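Local coordinates for MutT related protein (Methanosarcina mazei, PDB 3GRN) that probably hydrolyses nucleoside diphosphate-type substrates as a MutT-like member of the Nudix family, though its actual substrate is not established, at residues Y12-N17 against W38-G43. Numbering follows the deposited sequence. Where two conformers were deposited one is given.
Sequences YALIRN and WDLPGG
With CG beside the backbone N and anti to the carbonyl carbon (chi1 -64°), the ring of Tyr12 swings across to strand 38-44, where Leu40, turned the same way about its first torsion (chi1 -71°), meets it. The two strands are antiparallel neighbours in the mixed sheet of a Nudix fold, and Leu40-Pro41-Gly42-Gly43 has the sequence LPGG, whose last glycine, Gly43, opens the Nudix box. In one of the two conformers of Asp39, OD1 lies 3.5 Å from Tyr12 CE1. There OD1 also accepts a weak bond from Leu40 N, while OD2 forms a salt bridge with Arg27, so both oxygens of this buried acid have partners. The O atoms of Leu40 and Pro41 approach the Tyr12 ring at its edge, and Gly43 N sits over one face.

Tyr12 and Gly42 form a non-hydrogen-bonded pair, their CA atoms 4.1 Å apart. Glycine suits this place because a CB here would run into Tyr12 CA and into the preceding carbonyl O. Gly42 N is held by Glu62 from helix 51-63. On the side of the sheet facing helix 124-137, where Phe126 meets the Tyr12 ring edge-to-face, the branched side chain of Leu40 packs against Tyr12 and Leu14, with Leu40 CD1 at 3.9 Å from Tyr12 CB and 4.0 Å from Leu14 CD2. Proline suits position 41, having no N-H to satisfy in the break between the strand's two halves. Ala13 N donates to Pro41 O at 2.9 Å (N-H...O 156°). The same Pro41 O meets Tyr12 CA at 3.2 Å in a CA-H...O contact.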
loop_
_atom_site.group_PDB
_atom_site.type_symbol
_atom_site.label_atom_id
_atom_site.label_comp_id
_atom_site.label_asym_id
_atom_site.label_seq_id
_atom_site.Cartn_x
_atom_site.Cartn_y
_atom_site.Cartn_z
ATOM N N TYR A 12 0.923 13.852 4.026
ATOM C CA TYR A 12 -0.210 14.101 3.105
ATOM C C TYR A 12 0.115 15.202 2.100
ATOM O O TYR A 12 0.989 16.050 2.354
ATOM C CB TYR A 12 -1.485 14.417 3.878
ATOM C CG TYR A 12 -1.911 13.232 4.717
ATOM C CD1 TYR A 12 -2.610 12.170 4.132
ATOM C CD2 TYR A 12 -1.563 13.131 6.058
ATOM C CE1 TYR A 12 -3.000 11.045 4.869
ATOM C CE2 TYR A 12 -1.940 11.978 6.812
ATOM C CZ TYR A 12 -2.646 10.944 6.191
ATOM O OH TYR A 12 -3.044 9.819 6.891
ATOM N N ALA A 13 -0.582 15.172 0.946
ATOM C CA ALA A 13 -0.374 16.209 -0.088
ATOM C C ALA A 13 -1.640 16.984 -0.362
ATOM O O ALA A 13 -2.716 16.394 -0.471
ATOM C CB ALA A 13 0.114 15.590 -1.375
ATOM N N LEU A 14 -1.498 18.308 -0.468
ATOM C CA LEU A 14 -2.568 19.183 -0.944
ATOM C C LEU A 14 -2.340 19.391 -2.436
ATOM O O LEU A 14 -1.411 20.097 -2.844
ATOM C CB LEU A 14 -2.525 20.552 -0.261
ATOM C CG LEU A 14 -2.837 20.606 1.220
ATOM C CD1 LEU A 14 -2.672 22.061 1.709
ATOM C CD2 LEU A 14 -4.230 20.087 1.529
ATOM N N ILE A 15 -3.195 18.771 -3.231
ATOM C CA ILE A 15 -3.046 18.812 -4.682
ATOM C C ILE A 15 -4.285 19.472 -5.238
ATOM O O ILE A 15 -5.380 18.980 -4.995
ATOM C CB ILE A 15 -2.914 17.398 -5.251
ATOM C CG1 ILE A 15 -1.637 16.742 -4.711
ATOM C CG2 ILE A 15 -2.908 17.419 -6.769
ATOM C CD1 ILE A 15 -1.461 15.324 -5.124
ATOM N N ARG A 16 -4.087 20.539 -6.023
ATOM C CA ARG A 16 -5.207 21.303 -6.592
ATOM C C ARG A 16 -5.305 21.159 -8.105
ATOM O O ARG A 16 -4.313 20.890 -8.773
ATOM C CB ARG A 16 -5.094 22.795 -6.249
ATOM C CG ARG A 16 -4.982 23.098 -4.773
ATOM C CD ARG A 16 -4.517 24.527 -4.607
ATOM N NE ARG A 16 -4.014 24.802 -3.268
ATOM C CZ ARG A 16 -2.783 24.520 -2.850
ATOM N NH1 ARG A 16 -1.901 23.939 -3.661
ATOM N NH2 ARG A 16 -2.438 24.815 -1.605
ATOM N N ASN A 17 -6.518 21.345 -8.625
ATOM C CA ASN A 17 -6.739 21.365 -10.066
ATOM C C ASN A 17 -6.690 22.799 -10.582
ATOM O O ASN A 17 -6.429 23.728 -9.811
ATOM C CB ASN A 17 -8.057 20.662 -10.453
ATOM C CG ASN A 17 -9.317 21.320 -9.859
ATOM O OD1 ASN A 17 -9.282 22.404 -9.273
ATOM N ND2 ASN A 17 -10.446 20.642 -10.023
ATOM N N TRP A 38 -13.362 9.530 3.616
ATOM C CA TRP A 38 -12.563 10.470 2.794
ATOM C C TRP A 38 -11.198 10.816 3.451
ATOM O O TRP A 38 -11.094 10.843 4.671
ATOM C CB TRP A 38 -13.368 11.732 2.471
ATOM C CG TRP A 38 -14.505 11.433 1.564
ATOM C CD1 TRP A 38 -15.788 11.104 1.931
ATOM C CD2 TRP A 38 -14.468 11.370 0.136
ATOM N NE1 TRP A 38 -16.552 10.862 0.813
ATOM C CE2 TRP A 38 -15.768 11.017 -0.302
ATOM C CE3 TRP A 38 -13.464 11.583 -0.823
ATOM C CZ2 TRP A 38 -16.088 10.879 -1.655
ATOM C CZ3 TRP A 38 -13.788 11.446 -2.166
ATOM C CH2 TRP A 38 -15.089 11.096 -2.567
ATOM N N ASP A 39 -10.165 11.045 2.624
ATOM C CA ASP A 39 -8.783 11.207 3.061
ATOM C C ASP A 39 -8.036 12.114 2.062
ATOM O O ASP A 39 -8.523 12.357 0.956
ATOM C CB ASP A 39 -8.125 9.816 3.123
ATOM C CG ASP A 39 -7.004 9.723 4.152
ATOM O OD1 ASP A 39 -6.499 10.764 4.599
ATOM O OD2 ASP A 39 -6.610 8.594 4.520
ATOM N N LEU A 40 -6.850 12.583 2.430
ATOM C CA LEU A 40 -5.971 13.246 1.480
ATOM C C LEU A 40 -5.047 12.173 0.937
ATOM O O LEU A 40 -4.814 11.150 1.628
ATOM C CB LEU A 40 -5.132 14.333 2.159
ATOM C CG LEU A 40 -5.798 15.623 2.639
ATOM C CD1 LEU A 40 -4.771 16.502 3.321
ATOM C CD2 LEU A 40 -6.382 16.381 1.449
ATOM N N PRO A 41 -4.458 12.411 -0.255
ATOM C CA PRO A 41 -3.386 11.522 -0.722
ATOM C C PRO A 41 -2.223 11.553 0.256
ATOM O O PRO A 41 -1.889 12.614 0.753
ATOM C CB PRO A 41 -2.946 12.163 -2.042
ATOM C CG PRO A 41 -4.090 12.964 -2.470
ATOM C CD PRO A 41 -4.750 13.468 -1.241
ATOM N N GLY A 42 -1.686 10.393 0.578
ATOM C CA GLY A 42 -0.542 10.309 1.492
ATOM C C GLY A 42 -0.586 9.042 2.297
ATOM O O GLY A 42 -1.391 8.144 2.008
ATOM N N GLY A 43 0.267 8.952 3.315
ATOM C CA GLY A 43 0.285 7.762 4.153
ATOM C C GLY A 43 1.552 7.707 4.964
ATOM O O GLY A 43 2.269 8.711 5.053
#